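Local coordinates for two-domain protein containing predicted PHP-like metal-dependent phosphoesterase (Bacteroides vulgatus ATCC 8482, PDB 3E38), which is probably a zinc-dependent phosphoesterase of the PHP family and may act as a 5'-3' exonuclease on DNA and RNA, at residues V38-A43 with D75-Q80; G85-K90 with Q224-A229; G245-L250 with K335-T340; K256-E261 with L280-K285. All blocks are in the same frame, centred on the assembly; numbering follows the deposited sequence.

Contact 1 of 4, residues V38-A43 with D75-Q80; sequences VRVDEA and DLCREQ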
loop_
_atom_site.group_PDB
_atom_site.type_symbol
_atom_site.label_atom_id
_atom_site.label_comp_id
_atom_site.label_asym_id
_atom_site.label_seq_id
_atom_site.Cartn_x
_atom_site.Cartn_y
_atom_site.Cartn_z
ATOM N N VAL B 38 12.626 -16.870 -12.951
ATOM C CA VAL B 38 12.014 -15.811 -12.175
ATOM C C VAL B 38 12.053 -14.515 -12.963
ATOM O O VAL B 38 11.142 -13.700 -12.849
ATOM C CB VAL B 38 12.762 -15.595 -10.843
ATOM C CG1 VAL B 38 12.205 -14.419 -10.070
ATOM C CG2 VAL B 38 12.710 -16.832 -10.035
ATOM N N ARG B 39 13.107 -14.307 -13.751
ATOM C CA ARG B 39 13.196 -13.036 -14.470
ATOM C C ARG B 39 12.075 -12.924 -15.504
ATOM O O ARG B 39 11.679 -11.816 -15.902
ATOM C CB ARG B 39 14.545 -12.813 -15.168
ATOM C CG ARG B 39 15.753 -12.643 -14.256
ATOM C CD ARG B 39 15.524 -11.547 -13.246
ATOM N NE ARG B 39 16.690 -11.355 -12.390
ATOM C CZ ARG B 39 16.645 -10.857 -11.153
ATOM N NH1 ARG B 39 15.484 -10.502 -10.606
ATOM N NH2 ARG B 39 17.767 -10.714 -10.462
ATOM N N VAL B 40 11.573 -14.089 -15.896
ATOM C CA VAL B 40 10.559 -14.185 -16.928
ATOM C C VAL B 40 9.231 -13.926 -16.250
ATOM O O VAL B 40 8.388 -13.243 -16.797
ATOM C CB VAL B 40 10.549 -15.565 -17.718
ATOM C CG1 VAL B 40 9.346 -15.609 -18.691
ATOM C CG2 VAL B 40 11.894 -15.816 -18.471
ATOM N N ASP B 41 9.054 -14.515 -15.072
ATOM C CA ASP B 41 7.851 -14.276 -14.272
ATOM C C ASP B 41 7.673 -12.806 -13.930
ATOM O O ASP B 41 6.569 -12.279 -13.954
ATOM C CB ASP B 41 7.914 -15.002 -12.950
ATOM C CG ASP B 41 7.888 -16.497 -13.116
ATOM O OD1 ASP B 41 7.251 -16.925 -14.092
ATOM O OD2 ASP B 41 8.522 -17.198 -12.290
ATOM N N GLU B 42 8.779 -12.178 -13.566
ATOM C CA GLU B 42 8.762 -10.772 -13.155
ATOM C C GLU B 42 8.392 -9.860 -14.299
ATOM O O GLU B 42 7.596 -8.949 -14.124
ATOM C CB GLU B 42 10.111 -10.353 -12.626
ATOM C CG GLU B 42 10.493 -11.060 -11.294
ATOM C CD GLU B 42 11.936 -10.739 -10.869
ATOM O OE1 GLU B 42 12.777 -10.381 -11.745
ATOM O OE2 GLU B 42 12.229 -10.892 -9.669
ATOM N N ALA B 43 8.960 -10.123 -15.465
ATOM C CA ALA B 43 8.726 -9.299 -16.678
ATOM C C ALA B 43 7.272 -9.363 -17.050
ATOM O O ALA B 43 6.617 -8.360 -17.287
ATOM C CB ALA B 43 9.613 -9.743 -17.861
ATOM N N ASP B 75 19.017 -20.423 -22.104
ATOM C CA ASP B 75 18.399 -21.681 -22.486
ATOM C C ASP B 75 17.259 -22.007 -21.542
ATOM O O ASP B 75 16.193 -22.483 -21.941
ATOM C CB ASP B 75 19.429 -22.832 -22.477
ATOM C CG ASP B 75 20.426 -22.783 -23.651
ATOM O OD1 ASP B 75 20.331 -21.913 -24.569
ATOM O OD2 ASP B 75 21.331 -23.651 -23.646
ATOM N N LEU B 76 17.476 -21.739 -20.273
ATOM C CA LEU B 76 16.478 -22.097 -19.226
ATOM C C LEU B 76 15.214 -21.243 -19.233
ATOM O O LEU B 76 14.183 -21.614 -18.686
ATOM C CB LEU B 76 17.120 -21.986 -17.834
ATOM C CG LEU B 76 18.120 -23.082 -17.500
ATOM C CD1 LEU B 76 18.957 -22.736 -16.301
ATOM C CD2 LEU B 76 17.335 -24.419 -17.279
ATOM N N CYS B 77 15.315 -20.085 -19.854
ATOM C CA CYS B 77 14.204 -19.130 -19.867
ATOM C C CYS B 77 13.273 -19.268 -21.045
ATOM O O CYS B 77 12.169 -18.755 -21.039
ATOM C CB CYS B 77 14.754 -17.687 -19.942
ATOM S SG CYS B 77 15.491 -17.171 -18.436
ATOM N N ARG B 78 13.737 -19.987 -22.049
ATOM C CA ARG B 78 13.042 -20.052 -23.341
ATOM C C ARG B 78 11.598 -20.546 -23.313
ATOM O O ARG B 78 10.725 -19.964 -23.890
ATOM C CB ARG B 78 13.862 -20.893 -24.318
ATOM C CG ARG B 78 15.226 -20.239 -24.652
ATOM C CD ARG B 78 15.953 -20.897 -25.845
ATOM N NE ARG B 78 15.326 -20.442 -27.079
ATOM C CZ ARG B 78 15.831 -20.544 -28.302
ATOM N NH1 ARG B 78 17.020 -21.098 -28.522
ATOM N NH2 ARG B 78 15.129 -20.065 -29.314
ATOM N N GLU B 79 11.347 -21.610 -22.612
ATOM C CA GLU B 79 10.003 -22.180 -22.603
ATOM C C GLU B 79 9.050 -21.287 -21.881
ATOM O O GLU B 79 7.920 -21.097 -22.295
ATOM C CB GLU B 79 10.010 -23.535 -21.905
ATOM C CG GLU B 79 8.674 -24.141 -21.696
ATOM C CD GLU B 79 8.762 -25.459 -20.903
ATOM O OE1 GLU B 79 9.899 -25.917 -20.625
ATOM O OE2 GLU B 79 7.689 -26.021 -20.556
ATOM N N GLN B 80 9.532 -20.725 -20.791
ATOM C CA GLN B 80 8.707 -19.875 -19.964
ATOM C C GLN B 80 8.386 -18.610 -20.730
ATOM O O GLN B 80 7.267 -18.130 -20.690
ATOM C CB GLN B 80 9.403 -19.508 -18.635
ATOM C CG GLN B 80 8.479 -18.852 -17.587
ATOM C CD GLN B 80 7.403 -19.838 -17.082
ATOM O OE1 GLN B 80 7.183 -20.902 -17.669
ATOM N NE2 GLN B 80 6.742 -19.482 -15.985
#
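Cys77 meets Val40 where helices 38-43 and 75-80 pack side by side. The two helices run in roughly the same direction, with a closest axis approach of 9.4 Å. Cys77 turns its side chain toward the other helix. Its CB lies 3.7 Å from Val40 CG2, and its SG lies 3.8 Å from the same methyl. Cys77 also rests on Leu53 and Leu88, so this part of the interface faces the sheet.

One turn later Gln80 takes over, and it makes two contacts of different kinds. Its CG packs 3.5 Å from Val40 CG1. The two methyls of Val40 are thus shared out, CG2 to Cys77 and CG1 to Gln80. The Gln80 chain is bent by the turn about its CB-CG bond (chi2 67°), which carries its amide to Asp41. There Gln80 NE2 donates to Asp41 OD1 at 3.2 Å. The bond is nearly straight, with an N-H...O angle of 166°. The acceptor lies close to the amide plane and accepts the N-H through its syn lone pair. The carboxylate and amide planes are 78° apart, so the two groups meet almost at right angles. This bond closes the more open side of the contact, since Asp41 and Gln80 are both partly exposed.

Helix 36-45 links parallel strands 17-22 and 50-56, and helix 72-83 links 50-56 to 87-95. The contact therefore joins the helices of two successive beta-alpha-beta crossovers on the outside of the barrel-like PHP domain.

Contact 2 of 4, residues G85-K90 with Q224-A229; sequences GILLIK and QGIREA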
loop_
_atom_site.group_PDB
_atom_site.type_symbol
_atom_site.label_atom_id
_atom_site.label_comp_id
_atom_site.label_asym_id
_atom_site.label_seq_id
_atom_site.Cartn_x
_atom_site.Cartn_y
_atom_site.Cartn_z
ATOM N N GLY B 85 4.573 -15.183 -23.366
ATOM C CA GLY B 85 4.613 -14.194 -24.425
ATOM C C GLY B 85 5.630 -13.104 -24.270
ATOM O O GLY B 85 5.473 -12.022 -24.822
ATOM N N ILE B 86 6.679 -13.386 -23.510
ATOM C CA ILE B 86 7.824 -12.452 -23.349
ATOM C C ILE B 86 8.884 -12.780 -24.387
ATOM O O ILE B 86 9.216 -13.956 -24.607
ATOM C CB ILE B 86 8.470 -12.516 -21.925
ATOM C CG1 ILE B 86 7.409 -12.348 -20.832
ATOM C CG2 ILE B 86 9.638 -11.495 -21.752
ATOM C CD1 ILE B 86 6.469 -11.160 -20.997
ATOM N N LEU B 87 9.355 -11.731 -25.050
ATOM C CA LEU B 87 10.423 -11.793 -26.052
ATOM C C LEU B 87 11.757 -11.844 -25.340
ATOM O O LEU B 87 12.041 -10.985 -24.503
ATOM C CB LEU B 87 10.412 -10.560 -27.011
ATOM C CG LEU B 87 9.166 -10.326 -27.905
ATOM C CD1 LEU B 87 9.261 -8.990 -28.647
ATOM C CD2 LEU B 87 8.911 -11.467 -28.897
ATOM N N LEU B 88 12.570 -12.827 -25.721
ATOM C CA LEU B 88 13.846 -13.103 -25.061
ATOM C C LEU B 88 15.031 -12.872 -25.980
ATOM O O LEU B 88 15.306 -13.634 -26.884
ATOM C CB LEU B 88 13.804 -14.532 -24.501
ATOM C CG LEU B 88 14.844 -15.145 -23.573
ATOM C CD1 LEU B 88 14.897 -14.509 -22.216
ATOM C CD2 LEU B 88 14.517 -16.613 -23.432
ATOM N N ILE B 89 15.736 -11.802 -25.691
ATOM C CA ILE B 89 16.928 -11.368 -26.414
ATOM C C ILE B 89 18.130 -11.948 -25.656
ATOM O O ILE B 89 18.352 -11.686 -24.467
ATOM C CB ILE B 89 16.976 -9.816 -26.458
ATOM C CG1 ILE B 89 15.690 -9.281 -27.071
ATOM C CG2 ILE B 89 18.268 -9.229 -27.164
ATOM C CD1 ILE B 89 15.458 -7.790 -26.744
ATOM N N LYS B 90 18.874 -12.776 -26.357
ATOM C CA LYS B 90 20.106 -13.354 -25.850
ATOM C C LYS B 90 21.149 -12.237 -25.695
ATOM O O LYS B 90 21.360 -11.396 -26.572
ATOM C CB LYS B 90 20.616 -14.440 -26.788
ATOM C CG LYS B 90 22.002 -14.968 -26.375
ATOM C CD LYS B 90 22.527 -16.053 -27.330
ATOM C CE LYS B 90 22.126 -17.462 -26.888
ATOM N NZ LYS B 90 22.905 -17.883 -25.705
ATOM N N GLN B 224 12.989 -8.653 -34.258
ATOM C CA GLN B 224 13.513 -7.814 -35.355
ATOM C C GLN B 224 12.959 -6.405 -35.184
ATOM O O GLN B 224 13.636 -5.382 -35.452
ATOM C CB GLN B 224 13.173 -8.414 -36.752
ATOM N N GLY B 225 11.716 -6.339 -34.719
ATOM C CA GLY B 225 11.068 -5.046 -34.504
ATOM C C GLY B 225 11.848 -4.226 -33.492
ATOM O O GLY B 225 12.183 -3.023 -33.686
ATOM N N ILE B 226 12.199 -4.902 -32.422
ATOM C CA ILE B 226 12.955 -4.249 -31.354
ATOM C C ILE B 226 14.316 -3.788 -31.847
ATOM O O ILE B 226 14.763 -2.687 -31.593
ATOM C CB ILE B 226 13.168 -5.179 -30.203
ATOM C CG1 ILE B 226 11.815 -5.470 -29.511
ATOM C CG2 ILE B 226 14.157 -4.588 -29.192
ATOM C CD1 ILE B 226 11.962 -6.339 -28.364
ATOM N N ARG B 227 14.969 -4.679 -32.552
ATOM C CA ARG B 227 16.307 -4.439 -33.034
ATOM C C ARG B 227 16.317 -3.232 -33.940
ATOM O O ARG B 227 17.218 -2.391 -33.831
ATOM C CB ARG B 227 16.885 -5.669 -33.758
ATOM C CG ARG B 227 18.279 -5.416 -34.357
ATOM C CD ARG B 227 19.200 -4.901 -33.305
ATOM N NE ARG B 227 20.535 -4.539 -33.769
ATOM C CZ ARG B 227 21.557 -5.391 -33.885
ATOM N NH1 ARG B 227 21.435 -6.702 -33.635
ATOM N NH2 ARG B 227 22.712 -4.925 -34.265
ATOM N N GLU B 228 15.294 -3.126 -34.801
ATOM C CA GLU B 228 15.208 -2.000 -35.783
ATOM C C GLU B 228 14.971 -0.654 -35.063
ATOM O O GLU B 228 15.550 0.403 -35.396
ATOM C CB GLU B 228 14.152 -2.269 -36.877
ATOM C CG GLU B 228 14.021 -1.146 -37.924
ATOM C CD GLU B 228 13.118 -0.008 -37.493
ATOM O OE1 GLU B 228 12.313 -0.193 -36.535
ATOM O OE2 GLU B 228 13.184 1.058 -38.150
ATOM N N ALA B 229 14.180 -0.728 -34.012
ATOM C CA ALA B 229 13.928 0.445 -33.157
ATOM C C ALA B 229 15.243 0.914 -32.532
ATOM O O ALA B 229 15.603 2.111 -32.568
ATOM C CB ALA B 229 12.923 0.117 -32.057
#
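Leu87, Ile89 and Ile226 meet through methyls alone, with no ring, amide or carboxylate between them. Ile226 CD1 is the shared point. It lies 3.8 Å from Leu87 CD1 and 4.1 Å from Ile89 CD1. Ile226 reaches this far because its chain is extended, with CD1 anti to CA (chi2 -178°). Leu87 and Ile226 run past each other in opposite directions, while Ile89 meets the same methyl at a slant.

Leu87 and Ile89 are two residues apart and point to the same side of the chain. Leu88 between them points the other way, onto Phe74 and Arg78 of helix 72-83. That helix lies on the outside of the PHP barrel, so helix 223-231 lies against the other face of strand 87-95, near its N-terminal end, consistent with a helix closing the bottom of the barrel. The packing continues on that side. Ile226 touches Ala50 on the adjoining strand, and Ile89 touches Phe23 and Phe107. The side chain of Ile89 is about 10 Å from that of the zinc ligand His24. Segment 85-90 enters the strand from a Schellman motif, in which Gly85, with positive phi, ends helix 72-83. Arg221, just before helix 223-231, donates to Gly85 O.

Contact 3 of 4, residues G245-L250 with K335-T340; sequences GREDLL and KGLKYT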
loop_
_atom_site.group_PDB
_atom_site.type_symbol
_atom_site.label_atom_id
_atom_site.label_comp_id
_atom_site.label_asym_id
_atom_site.label_seq_id
_atom_site.Cartn_x
_atom_site.Cartn_y
_atom_site.Cartn_z
ATOM N N GLY B 245 14.579 11.076 -23.345
ATOM C CA GLY B 245 14.714 10.829 -24.775
ATOM C C GLY B 245 14.806 12.056 -25.668
ATOM O O GLY B 245 14.784 13.184 -25.215
ATOM N N ARG B 246 14.920 11.819 -26.964
ATOM C CA ARG B 246 14.973 12.926 -27.911
ATOM C C ARG B 246 13.606 13.583 -28.032
ATOM O O ARG B 246 12.540 12.959 -28.045
ATOM C CB ARG B 246 15.525 12.508 -29.272
ATOM C CG ARG B 246 17.008 12.228 -29.236
ATOM C CD ARG B 246 17.623 12.029 -30.622
ATOM N NE ARG B 246 19.013 11.583 -30.490
ATOM C CZ ARG B 246 19.367 10.396 -29.998
ATOM N NH1 ARG B 246 18.442 9.544 -29.548
ATOM N NH2 ARG B 246 20.636 10.083 -29.888
ATOM N N GLU B 247 13.690 14.888 -28.075
ATOM C CA GLU B 247 12.532 15.753 -28.174
ATOM C C GLU B 247 11.583 15.368 -29.297
ATOM O O GLU B 247 10.375 15.488 -29.172
ATOM C CB GLU B 247 12.993 17.184 -28.427
ATOM C CG GLU B 247 11.833 18.063 -28.717
ATOM C CD GLU B 247 12.234 19.437 -29.085
ATOM O OE1 GLU B 247 13.438 19.666 -29.309
ATOM O OE2 GLU B 247 11.338 20.286 -29.160
ATOM N N ASP B 248 12.170 14.949 -30.408
ATOM C CA ASP B 248 11.405 14.582 -31.601
ATOM C C ASP B 248 10.575 13.336 -31.350
ATOM O O ASP B 248 9.713 12.975 -32.122
ATOM C CB ASP B 248 12.302 14.373 -32.811
ATOM C CG ASP B 248 13.205 13.170 -32.660
ATOM O OD1 ASP B 248 12.934 12.292 -31.802
ATOM O OD2 ASP B 248 14.180 13.107 -33.402
ATOM N N LEU B 249 10.866 12.693 -30.244
ATOM C CA LEU B 249 10.130 11.514 -29.817
ATOM C C LEU B 249 9.243 11.849 -28.612
ATOM O O LEU B 249 8.083 11.431 -28.557
ATOM C CB LEU B 249 11.078 10.369 -29.477
ATOM C CG LEU B 249 11.671 9.580 -30.647
ATOM C CD1 LEU B 249 12.556 8.494 -30.101
ATOM C CD2 LEU B 249 10.546 9.016 -31.518
ATOM N N LEU B 250 9.792 12.624 -27.674
ATOM C CA LEU B 250 9.070 12.969 -26.425
ATOM C C LEU B 250 7.916 13.918 -26.699
ATOM O O LEU B 250 6.837 13.811 -26.120
ATOM C CB LEU B 250 10.000 13.524 -25.328
ATOM C CG LEU B 250 10.373 12.478 -24.255
ATOM C CD1 LEU B 250 10.779 11.109 -24.816
ATOM C CD2 LEU B 250 11.434 13.043 -23.267
ATOM N N LYS B 335 17.270 19.740 -18.930
ATOM C CA LYS B 335 16.340 20.434 -19.827
ATOM C C LYS B 335 15.135 19.565 -20.109
ATOM O O LYS B 335 15.260 18.492 -20.682
ATOM C CB LYS B 335 17.030 20.867 -21.156
ATOM C CG LYS B 335 17.892 22.137 -21.043
ATOM C CD LYS B 335 18.540 22.545 -22.384
ATOM N N GLY B 336 13.973 20.050 -19.683
ATOM C CA GLY B 336 12.675 19.381 -19.925
ATOM C C GLY B 336 11.995 19.842 -21.212
ATOM O O GLY B 336 12.307 20.888 -21.780
ATOM N N LEU B 337 11.086 19.010 -21.686
ATOM C CA LEU B 337 10.323 19.279 -22.910
ATOM C C LEU B 337 9.533 20.569 -22.835
ATOM O O LEU B 337 8.857 20.830 -21.862
ATOM C CB LEU B 337 9.342 18.129 -23.170
ATOM C CG LEU B 337 8.347 18.305 -24.311
ATOM C CD1 LEU B 337 9.084 18.390 -25.669
ATOM C CD2 LEU B 337 7.284 17.186 -24.268
ATOM N N LYS B 338 9.616 21.361 -23.895
ATOM C CA LYS B 338 8.845 22.592 -24.015
ATOM C C LYS B 338 7.596 22.346 -24.850
ATOM O O LYS B 338 7.617 21.750 -25.912
ATOM C CB LYS B 338 9.680 23.717 -24.630
ATOM C CG LYS B 338 11.014 23.937 -23.900
ATOM C CD LYS B 338 10.829 24.162 -22.402
ATOM C CE LYS B 338 12.185 24.384 -21.679
ATOM N NZ LYS B 338 13.084 23.154 -21.581
ATOM N N TYR B 339 6.492 22.834 -24.347
ATOM C CA TYR B 339 5.216 22.609 -24.993
ATOM C C TYR B 339 4.361 23.823 -24.914
ATOM O O TYR B 339 4.461 24.624 -23.995
ATOM C CB TYR B 339 4.488 21.428 -24.310
ATOM C CG TYR B 339 3.481 20.741 -25.188
ATOM C CD1 TYR B 339 2.165 21.188 -25.276
ATOM C CD2 TYR B 339 3.861 19.640 -25.952
ATOM C CE1 TYR B 339 1.246 20.536 -26.104
ATOM C CE2 TYR B 339 2.964 18.987 -26.787
ATOM C CZ TYR B 339 1.663 19.426 -26.864
ATOM O OH TYR B 339 0.793 18.733 -27.692
ATOM N N THR B 340 3.511 23.939 -25.908
ATOM C CA THR B 340 2.575 25.047 -25.990
ATOM C C THR B 340 1.196 24.556 -26.298
ATOM O O THR B 340 1.007 23.643 -27.120
ATOM C CB THR B 340 2.922 26.028 -27.122
ATOM O OG1 THR B 340 4.257 26.469 -26.959
ATOM C CG2 THR B 340 2.035 27.231 -27.053
HETATM O O HOH W 1 11.700 20.989 -25.994
#
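This is a helix-on-strand contact made by Glu247, Leu250 and Leu337. It sits where helix 247-257 begins and strand 335-342 of the Ig-like domain passes beside it. Leu337 is the strand residue that does the touching, and its two methyls go to different places. CD1 lies 4.1 Å from Glu247 CG, the aliphatic part of that side chain. CD2 lies 3.9 Å from the backbone Leu250 O. Leu337 CG stands anti to the backbone N (chi1 173°), which brings the branched end nearer the helix.

Arg246 holds the N-cap position, and its O takes both Leu249 N and Leu250 N. Beyond its CG, Glu247 runs out extended and crosses Leu337 at about a right angle. Glu247 OE2 forms a salt bridge with Arg251, one turn on. Arg251 also donates to Lys338 O, so it ties helix to strand. A water accepts from Lys338 N at 3.0 Å and gives a weak bond to Glu247 OE2. Leu337 and Leu250 both also pack on Phe329 and Val331.

The chemistry is thus split. Leu337 gives the apolar part, against the Glu247 chain and the Leu250 carbonyl. No direct hydrogen bond joins the segments; Arg251 and a water, weakly held by Glu247, bridge them.

Contact 4 of 4, residues K256-E261 with L280-K285; sequences KCVKIE and LVLKLK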
loop_
_atom_site.group_PDB
_atom_site.type_symbol
_atom_site.label_atom_id
_atom_site.label_comp_id
_atom_site.label_asym_id
_atom_site.label_seq_id
_atom_site.Cartn_x
_atom_site.Cartn_y
_atom_site.Cartn_z
ATOM N N LYS B 256 0.300 12.457 -26.848
ATOM C CA LYS B 256 -0.545 11.268 -26.740
ATOM C C LYS B 256 -0.896 10.960 -25.283
ATOM O O LYS B 256 -1.808 10.177 -24.997
ATOM C CB LYS B 256 0.204 10.061 -27.292
ATOM C CG LYS B 256 0.563 10.147 -28.731
ATOM C CD LYS B 256 -0.599 9.838 -29.575
ATOM C CE LYS B 256 -0.131 9.460 -30.956
ATOM N NZ LYS B 256 -1.303 9.141 -31.782
ATOM N N CYS B 257 -0.170 11.606 -24.375
ATOM C CA CYS B 257 -0.309 11.337 -22.918
ATOM C C CYS B 257 -1.439 12.113 -22.279
ATOM O O CYS B 257 -1.943 11.755 -21.221
ATOM C CB CYS B 257 0.979 11.674 -22.173
ATOM S SG CYS B 257 2.322 10.502 -22.411
ATOM N N VAL B 258 -1.803 13.197 -22.947
ATOM C CA VAL B 258 -2.850 14.083 -22.443
ATOM C C VAL B 258 -3.919 14.294 -23.483
ATOM O O VAL B 258 -3.682 14.250 -24.683
ATOM C CB VAL B 258 -2.294 15.471 -21.955
ATOM C CG1 VAL B 258 -1.413 15.291 -20.731
ATOM C CG2 VAL B 258 -1.546 16.195 -23.081
ATOM N N LYS B 259 -5.125 14.442 -22.977
ATOM C CA LYS B 259 -6.272 14.767 -23.801
ATOM C C LYS B 259 -6.743 16.123 -23.354
ATOM O O LYS B 259 -7.301 16.270 -22.298
ATOM C CB LYS B 259 -7.365 13.718 -23.666
ATOM C CG LYS B 259 -8.630 14.040 -24.463
ATOM C CD LYS B 259 -9.586 12.839 -24.519
ATOM C CE LYS B 259 -10.026 12.365 -23.120
ATOM N NZ LYS B 259 -10.976 11.212 -23.148
ATOM N N ILE B 260 -6.440 17.116 -24.159
ATOM C CA ILE B 260 -6.815 18.497 -23.902
ATOM C C ILE B 260 -8.064 18.849 -24.669
ATOM O O ILE B 260 -8.140 18.666 -25.870
ATOM C CB ILE B 260 -5.714 19.470 -24.377
ATOM C CG1 ILE B 260 -4.392 19.132 -23.703
ATOM C CG2 ILE B 260 -6.137 20.922 -24.124
ATOM C CD1 ILE B 260 -3.185 19.660 -24.443
ATOM N N GLU B 261 -9.047 19.360 -23.958
ATOM C CA GLU B 261 -10.286 19.823 -24.585
ATOM C C GLU B 261 -10.749 21.163 -24.011
ATOM O O GLU B 261 -10.716 21.383 -22.805
ATOM C CB GLU B 261 -11.412 18.812 -24.392
ATOM C CG GLU B 261 -11.155 17.405 -24.874
ATOM C CD GLU B 261 -12.316 16.484 -24.484
ATOM O OE1 GLU B 261 -13.357 17.011 -24.040
ATOM O OE2 GLU B 261 -12.196 15.246 -24.606
ATOM N N LEU B 280 1.836 7.504 -16.125
ATOM C CA LEU B 280 2.922 8.421 -15.876
ATOM C C LEU B 280 2.457 9.751 -15.348
ATOM O O LEU B 280 1.632 10.430 -15.954
ATOM C CB LEU B 280 3.693 8.734 -17.172
ATOM C CG LEU B 280 4.197 7.669 -18.152
ATOM C CD1 LEU B 280 5.233 8.302 -19.146
ATOM C CD2 LEU B 280 4.796 6.559 -17.428
ATOM N N VAL B 281 3.070 10.154 -14.255
ATOM C CA VAL B 281 2.804 11.437 -13.685
ATOM C C VAL B 281 3.517 12.422 -14.583
ATOM O O VAL B 281 4.578 12.136 -15.125
ATOM C CB VAL B 281 3.339 11.617 -12.275
ATOM C CG1 VAL B 281 4.862 11.729 -12.327
ATOM C CG2 VAL B 281 2.712 12.887 -11.655
ATOM N N LEU B 282 2.885 13.566 -14.746
ATOM C CA LEU B 282 3.369 14.617 -15.636
ATOM C C LEU B 282 3.491 15.894 -14.851
ATOM O O LEU B 282 2.600 16.265 -14.125
ATOM C CB LEU B 282 2.411 14.788 -16.831
ATOM C CG LEU B 282 2.144 13.503 -17.632
ATOM C CD1 LEU B 282 0.833 13.561 -18.445
ATOM C CD2 LEU B 282 3.376 13.163 -18.533
ATOM N N LYS B 283 4.620 16.558 -14.989
ATOM C CA LYS B 283 4.872 17.752 -14.217
ATOM C C LYS B 283 5.165 18.903 -15.116
ATOM O O LYS B 283 6.162 18.916 -15.801
ATOM C CB LYS B 283 6.041 17.504 -13.257
ATOM C CG LYS B 283 5.783 16.359 -12.241
ATOM C CD LYS B 283 7.025 16.101 -11.394
ATOM C CE LYS B 283 6.904 14.876 -10.485
ATOM N N LEU B 284 4.281 19.886 -15.032
ATOM C CA LEU B 284 4.294 21.086 -15.852
ATOM C C LEU B 284 4.731 22.294 -15.064
ATOM O O LEU B 284 4.386 22.463 -13.903
ATOM C CB LEU B 284 2.903 21.361 -16.403
ATOM C CG LEU B 284 2.120 20.145 -16.885
ATOM C CD1 LEU B 284 0.869 20.586 -17.578
ATOM C CD2 LEU B 284 2.962 19.285 -17.814
ATOM N N LYS B 285 5.552 23.092 -15.711
ATOM C CA LYS B 285 6.066 24.315 -15.121
ATOM C C LYS B 285 5.986 25.434 -16.151
ATOM O O LYS B 285 6.512 25.308 -17.251
ATOM C CB LYS B 285 7.509 24.129 -14.625
ATOM C CG LYS B 285 8.168 25.373 -14.049
ATOM C CD LYS B 285 9.543 25.072 -13.461
#
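The Ig-like beta sandwich supplies this contact, which crosses from one of its sheets to the other. Strand 258-265 is an outermost strand, within this chain, of the four-stranded sheet. Strand 282-286 belongs to the five-stranded one. Between them Leu282 faces Cys257 and Val258, and all three residues are buried.

Leu282 CD1 makes both contacts. It lies 3.6 Å from Val258 CG1 and 4.2 Å from Cys257 CB. This methyl stands anti to CA (chi2 158°), so it is the far end of the leucine and projects toward the other sheet. Val258 and Leu282 meet at an oblique angle. Val258 has CG1 anti to its carbonyl carbon (chi1 -66°), which offers that methyl to Leu282. Cys257 touches through CB. One methyl thus rests on two consecutive residues, whose side chains both start out toward segment 280-285. The segments bury 130 Å² between them, both sides summed, and Leu282 gives the largest share. No hydrogen bond joins the two segments, and the contact is wholly apolar.

Cys257 lies where helix 247-257 gives way to strand 258-265, and its backbone hydrogen-bonds to Val277. Val258 also packs on Ile274 of the next strand in its own sheet and on Leu301 of the facing sheet, while Leu282 pairs through its backbone with Leu301 and touches Phe329 with its side chain. Phe253 touches Leu280 and Phe254 touches Leu284, so helix 247-257 lies against this end of the sandwich.

Overall arrangement
The contacts fall into two pairs, one in each domain. Contacts 1 and 2 lie in the PHP domain, with centres 14 Å apart. They touch, and helix 72-83 of contact 1 is followed by strand 87-95 of contact 2 in the chain. Contacts 3 and 4 belong to the Ig-like part, with centres 13 Å apart. They share helix 247-257 and the five-stranded sheet. Contact 1 closes before contact 2 opens, and both precede contact 3, whose loop encloses contact 4. Each domain is thus closed by its own segments. Contacts 2 and 3 are about 7 Å apart between nearest atoms. Contacts 1 and 4 have centres 35 Å apart. The zinc sites lie near the first pair, and the second pair is away from them.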